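Local coordinates for protein pectate lyase (Erwinia chrysanthemi, PDB 1RU4) that probably cleaves the pectate of plant cell walls by beta-elimination, breaking the alpha-1,4 links between its galacturonate units, at residues Tyr111-Tyr116 with Tyr133-His138; Thr348-Val353 with Pro362-Phe367. One frame throughout, in Å; residues are numbered along the deposited sequence.

Interaction 1. Residues Tyr111-Tyr116 with Tyr133-His138; sequences YVTGDY and YVIGSH
The carbonyl oxygen V112 O is gripped by two successive amides of the other segment, I135 N and G136 N, each at 3.0 Å and arriving from opposite faces of the carbonyl plane. The chain turns at T113 and I135, where T113 CA lies nearest G136 CA; V112 O thereby takes a second amide, and the same pairing resumes at D115 with S137. The return bond, V112 N to Y133 O at 3.0 Å, completes the parallel bridge. I135 holds CG1 between its backbone N and carbonyl carbon (chi1 68°), and CD1 thereby comes within 3.7 Å of T113 CG2 and also meets Y111 OH. T113 CG2 lies over the centre of one face of the Y111 ring. Strands 110-112 and 132-134 are neighbours in one parallel sheet, stacked on successive coils of the right-handed beta-helix, and pairing continues past their ends into the turn. There S137 N donates to D115 OD2 over 2.8 Å, meeting the carboxylate from above its plane (40° out of it), and Y116 N donates to S137 O at 3.1 Å. Next along, the Y116 and H138 rings are almost parallel (4°) but slid apart. H138 CB therefore sits over the Y116 face, 3.6 Å from the ring centroid, as a CH-pi contact, while Y116 OH lies 3.5 Å above the centre of the imidazole. Y162 meets the H138 ring as a further aromatic partner.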
loop_
_atom_site.group_PDB
_atom_site.type_symbol
_atom_site.label_atom_id
_atom_site.label_comp_id
_atom_site.label_asym_id
_atom_site.label_seq_id
_atom_site.Cartn_x
_atom_site.Cartn_y
_atom_site.Cartn_z
ATOM N N TYR A 111 6.889 -7.941 13.008
ATOM C CA TYR A 111 8.176 -7.249 12.990
ATOM C C TYR A 111 9.105 -8.090 12.117
ATOM O O TYR A 111 9.584 -9.143 12.538
ATOM C CB TYR A 111 8.726 -7.123 14.416
ATOM C CG TYR A 111 10.018 -6.337 14.565
ATOM C CD1 TYR A 111 10.904 -6.627 15.602
ATOM C CD2 TYR A 111 10.341 -5.288 13.700
ATOM C CE1 TYR A 111 12.076 -5.896 15.779
ATOM C CE2 TYR A 111 11.520 -4.548 13.870
ATOM C CZ TYR A 111 12.378 -4.860 14.914
ATOM O OH TYR A 111 13.540 -4.141 15.102
ATOM N N VAL A 112 9.308 -7.646 10.880
ATOM C CA VAL A 112 10.098 -8.408 9.914
ATOM C C VAL A 112 11.539 -7.911 9.835
ATOM O O VAL A 112 11.827 -6.905 9.186
ATOM C CB VAL A 112 9.442 -8.371 8.507
ATOM C CG1 VAL A 112 10.197 -9.271 7.536
ATOM C CG2 VAL A 112 7.981 -8.802 8.595
ATOM N N THR A 113 12.438 -8.619 10.515
ATOM C CA THR A 113 13.853 -8.255 10.532
ATOM C C THR A 113 14.668 -9.124 9.581
ATOM O O THR A 113 15.770 -8.747 9.173
ATOM C CB THR A 113 14.452 -8.374 11.950
ATOM O OG1 THR A 113 14.423 -9.744 12.373
ATOM C CG2 THR A 113 13.661 -7.533 12.932
ATOM N N GLY A 114 14.119 -10.290 9.243
ATOM C CA GLY A 114 14.782 -11.203 8.330
ATOM C C GLY A 114 14.546 -10.861 6.871
ATOM O O GLY A 114 13.825 -9.909 6.556
ATOM N N ASP A 115 15.156 -11.644 5.984
ATOM C CA ASP A 115 15.066 -11.427 4.543
ATOM C C ASP A 115 14.304 -12.551 3.843
ATOM O O ASP A 115 14.144 -13.644 4.384
ATOM C CB ASP A 115 16.470 -11.364 3.915
ATOM C CG ASP A 115 17.345 -10.267 4.498
ATOM O OD1 ASP A 115 18.583 -10.389 4.374
ATOM O OD2 ASP A 115 16.825 -9.284 5.059
ATOM N N TYR A 116 13.867 -12.267 2.620
ATOM C CA TYR A 116 13.230 -13.250 1.746
ATOM C C TYR A 116 11.991 -13.963 2.282
ATOM O O TYR A 116 11.837 -15.176 2.115
ATOM C CB TYR A 116 14.266 -14.268 1.245
ATOM C CG TYR A 116 15.298 -13.675 0.310
ATOM C CD1 TYR A 116 16.570 -13.332 0.770
ATOM C CD2 TYR A 116 14.999 -13.445 -1.033
ATOM C CE1 TYR A 116 17.519 -12.772 -0.086
ATOM C CE2 TYR A 116 15.940 -12.885 -1.896
ATOM C CZ TYR A 116 17.196 -12.552 -1.414
ATOM O OH TYR A 116 18.126 -11.993 -2.260
ATOM N N TYR A 133 6.128 -3.822 10.513
ATOM C CA TYR A 133 7.289 -2.939 10.513
ATOM C C TYR A 133 8.442 -3.746 9.925
ATOM O O TYR A 133 8.890 -4.736 10.513
ATOM C CB TYR A 133 7.612 -2.483 11.939
ATOM C CG TYR A 133 8.545 -1.293 12.025
ATOM C CD1 TYR A 133 8.042 0.007 12.079
ATOM C CD2 TYR A 133 9.928 -1.464 12.083
ATOM C CE1 TYR A 133 8.888 1.105 12.192
ATOM C CE2 TYR A 133 10.786 -0.369 12.193
ATOM C CZ TYR A 133 10.257 0.911 12.249
ATOM O OH TYR A 133 11.097 1.997 12.374
ATOM N N VAL A 134 8.914 -3.312 8.762
ATOM C CA VAL A 134 9.898 -4.071 8.000
ATOM C C VAL A 134 11.271 -3.412 7.926
ATOM O O VAL A 134 11.419 -2.343 7.332
ATOM C CB VAL A 134 9.389 -4.308 6.557
ATOM C CG1 VAL A 134 10.326 -5.237 5.801
ATOM C CG2 VAL A 134 7.970 -4.864 6.583
ATOM N N ILE A 135 12.273 -4.057 8.522
ATOM C CA ILE A 135 13.651 -3.574 8.424
ATOM C C ILE A 135 14.522 -4.557 7.642
ATOM O O ILE A 135 15.673 -4.257 7.316
ATOM C CB ILE A 135 14.288 -3.270 9.812
ATOM C CG1 ILE A 135 14.501 -4.552 10.619
ATOM C CG2 ILE A 135 13.419 -2.285 10.584
ATOM C CD1 ILE A 135 15.249 -4.324 11.926
ATOM N N GLY A 136 13.957 -5.728 7.348
ATOM C CA GLY A 136 14.637 -6.722 6.537
ATOM C C GLY A 136 14.538 -6.394 5.057
ATOM O O GLY A 136 13.915 -5.402 4.674
ATOM N N SER A 137 15.115 -7.246 4.215
ATOM C CA SER A 137 15.163 -6.985 2.779
ATOM C C SER A 137 14.667 -8.143 1.917
ATOM O O SER A 137 14.599 -9.287 2.370
ATOM C CB SER A 137 16.592 -6.610 2.368
ATOM O OG SER A 137 17.016 -5.428 3.025
ATOM N N HIS A 138 14.308 -7.825 0.674
ATOM C CA HIS A 138 13.847 -8.808 -0.306
ATOM C C HIS A 138 12.596 -9.565 0.128
ATOM O O HIS A 138 12.394 -10.726 -0.239
ATOM C CB HIS A 138 14.974 -9.785 -0.648
ATOM C CG HIS A 138 16.177 -9.130 -1.254
ATOM N ND1 HIS A 138 16.203 -8.685 -2.557
ATOM C CD2 HIS A 138 17.391 -8.840 -0.731
ATOM C CE1 HIS A 138 17.385 -8.150 -2.813
ATOM N NE2 HIS A 138 18.123 -8.231 -1.722
#

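Interaction 2. Residues Thr348-Val353 with Pro362-Phe367; sequences TSLATV and PETSLF
The F367 ring has L366 CD1 over the centre of one face, 3.7 Å above its plane, and the other methyl of L366, CD2, reaches across to A351, 3.6 Å from A351 N and 3.9 Å from A351 CB. CG of L366 stands anti to the backbone N, beside the carbonyl carbon (chi1 -179°), and chi2 of 56° turns CD1 to the F367 ring and CD2 to A351. V264 and L346 also touch F367. The L366 stem is used as well: its CB is 4.1 Å from L350 CB, and the two leucines slide past each other in opposite directions, L350 CD1 coming alongside the backbone N of L366. Farther along, V353 faces P362 and T364, but V353 CG2 is modelled too near the proline ring for its exact position to be trusted.

No direct hydrogen bond joins the two segments, so the contact is mainly apolar. Its polar link is a water, 2.6 Å from T364 OG1 and 2.9 Å from L350 O, although the place of that carbonyl oxygen is less sure. T364 OG1 has a second task: it accepts from L366 N at 3.3 Å with an angle of 156° at the hydrogen. This bond defines an ST turn, which ties the hydroxyl to the backbone that presents L366. On the other segment, A351 N donates to T348 O within the short 3-10 turn.

Behind the contact, A351 and L366 both touch W226, A351 also reaches F228 and F266, and R202 NH1 bonds to V353 O. Both segments follow strand 325-328, the last strand, yet they touch 202-204, 226-228 and 264-266, which pair in that order: a C-terminal extension folded back across consecutive coils of a parallel beta-helix.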
loop_
_atom_site.group_PDB
_atom_site.type_symbol
_atom_site.label_atom_id
_atom_site.label_comp_id
_atom_site.label_asym_id
_atom_site.label_seq_id
_atom_site.Cartn_x
_atom_site.Cartn_y
_atom_site.Cartn_z
ATOM N N THR A 348 -17.803 7.004 -6.242
ATOM C CA THR A 348 -16.644 6.666 -5.427
ATOM C C THR A 348 -16.797 5.425 -4.555
ATOM O O THR A 348 -15.806 4.929 -4.020
ATOM C CB THR A 348 -16.194 7.854 -4.549
ATOM O OG1 THR A 348 -17.244 8.215 -3.643
ATOM C CG2 THR A 348 -15.837 9.054 -5.418
ATOM N N SER A 349 -18.020 4.914 -4.416
ATOM C CA SER A 349 -18.235 3.711 -3.610
ATOM C C SER A 349 -17.608 2.483 -4.265
ATOM O O SER A 349 -17.371 1.472 -3.604
ATOM C CB SER A 349 -19.730 3.468 -3.363
ATOM O OG SER A 349 -20.383 2.992 -4.523
ATOM N N LEU A 350 -17.316 2.587 -5.560
ATOM C CA LEU A 350 -16.713 1.484 -6.303
ATOM C C LEU A 350 -15.238 1.257 -5.973
ATOM O O LEU A 350 -14.690 0.215 -6.310
ATOM C CB LEU A 350 -16.866 1.712 -7.809
ATOM C CG LEU A 350 -18.287 1.736 -8.370
ATOM C CD1 LEU A 350 -18.252 2.208 -9.819
ATOM C CD2 LEU A 350 -18.917 0.354 -8.265
ATOM N N ALA A 351 -14.605 2.213 -5.297
ATOM C CA ALA A 351 -13.173 2.118 -5.009
ATOM C C ALA A 351 -12.775 0.966 -4.091
ATOM O O ALA A 351 -11.657 0.454 -4.181
ATOM C CB ALA A 351 -12.660 3.441 -4.444
ATOM N N THR A 352 -13.690 0.550 -3.220
ATOM C CA THR A 352 -13.395 -0.506 -2.254
ATOM C C THR A 352 -14.102 -1.830 -2.523
ATOM O O THR A 352 -14.225 -2.670 -1.625
ATOM C CB THR A 352 -13.698 -0.049 -0.816
ATOM O OG1 THR A 352 -15.028 0.473 -0.751
ATOM C CG2 THR A 352 -12.713 1.020 -0.373
ATOM N N VAL A 353 -14.567 -2.018 -3.754
ATOM C CA VAL A 353 -15.161 -3.294 -4.134
ATOM C C VAL A 353 -14.088 -4.377 -3.994
ATOM O O VAL A 353 -12.890 -4.098 -4.095
ATOM C CB VAL A 353 -15.740 -3.264 -5.572
ATOM C CG1 VAL A 353 -17.042 -2.479 -5.601
ATOM C CG2 VAL A 353 -14.772 -2.634 -6.512
ATOM N N PRO A 362 -10.370 -4.915 -8.509
ATOM C CA PRO A 362 -11.652 -5.081 -9.196
ATOM C C PRO A 362 -11.712 -4.192 -10.431
ATOM O O PRO A 362 -11.156 -3.090 -10.450
ATOM C CB PRO A 362 -12.659 -4.644 -8.136
ATOM C CG PRO A 362 -11.896 -3.618 -7.359
ATOM C CD PRO A 362 -10.550 -4.266 -7.200
ATOM N N GLU A 363 -12.346 -4.705 -11.477
ATOM C CA GLU A 363 -12.505 -3.961 -12.715
ATOM C C GLU A 363 -13.854 -3.251 -12.656
ATOM O O GLU A 363 -14.903 -3.884 -12.773
ATOM C CB GLU A 363 -12.451 -4.931 -13.899
ATOM C CG GLU A 363 -12.328 -4.281 -15.257
ATOM C CD GLU A 363 -12.063 -5.299 -16.348
ATOM O OE1 GLU A 363 -13.022 -5.972 -16.784
ATOM O OE2 GLU A 363 -10.891 -5.437 -16.759
ATOM N N THR A 364 -13.823 -1.945 -12.403
ATOM C CA THR A 364 -15.047 -1.152 -12.315
ATOM C C THR A 364 -14.979 0.020 -13.289
ATOM O O THR A 364 -13.966 0.225 -13.955
ATOM C CB THR A 364 -15.271 -0.586 -10.891
ATOM O OG1 THR A 364 -14.399 0.529 -10.668
ATOM C CG2 THR A 364 -14.995 -1.647 -9.839
ATOM N N SER A 365 -16.056 0.797 -13.349
ATOM C CA SER A 365 -16.125 1.948 -14.241
ATOM C C SER A 365 -15.592 3.242 -13.627
ATOM O O SER A 365 -15.530 4.269 -14.307
ATOM C CB SER A 365 -17.564 2.161 -14.705
ATOM O OG SER A 365 -18.003 1.076 -15.503
ATOM N N LEU A 366 -15.206 3.194 -12.353
ATOM C CA LEU A 366 -14.737 4.386 -11.646
ATOM C C LEU A 366 -13.451 4.969 -12.232
ATOM O O LEU A 366 -12.401 4.323 -12.239
ATOM C CB LEU A 366 -14.564 4.092 -10.148
ATOM C CG LEU A 366 -14.104 5.240 -9.240
ATOM C CD1 LEU A 366 -15.046 6.431 -9.359
ATOM C CD2 LEU A 366 -14.034 4.754 -7.796
ATOM N N PHE A 367 -13.562 6.202 -12.719
ATOM C CA PHE A 367 -12.456 6.931 -13.342
ATOM C C PHE A 367 -12.022 6.379 -14.695
ATOM O O PHE A 367 -11.000 6.792 -15.236
ATOM C CB PHE A 367 -11.249 7.042 -12.399
ATOM C CG PHE A 367 -11.552 7.759 -11.111
ATOM C CD1 PHE A 367 -11.225 7.180 -9.891
ATOM C CD2 PHE A 367 -12.191 8.996 -11.116
ATOM C CE1 PHE A 367 -11.535 7.817 -8.693
ATOM C CE2 PHE A 367 -12.506 9.642 -9.918
ATOM C CZ PHE A 367 -12.177 9.048 -8.706
HETATM O O HOH W 1 -12.887 0.650 -8.501
#

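In the fold
The two contacts follow one another in sequence, and their centres lie 16 and 17 Å from the centre of the chain, on opposite sides of it. Their centres are 32 Å apart and their nearest atoms about 22 Å, so they do not touch. They relate differently to the coils of the beta-helix: 111-116 with 133-138 joins neighbouring coils edge to edge through backbone bonds, whereas 348-353 with 362-367 is a side-chain contact laid against strands of later coils. A bound calcium ion lies about 12 Å from the Y133 side chain, too far for that side chain to be a ligand.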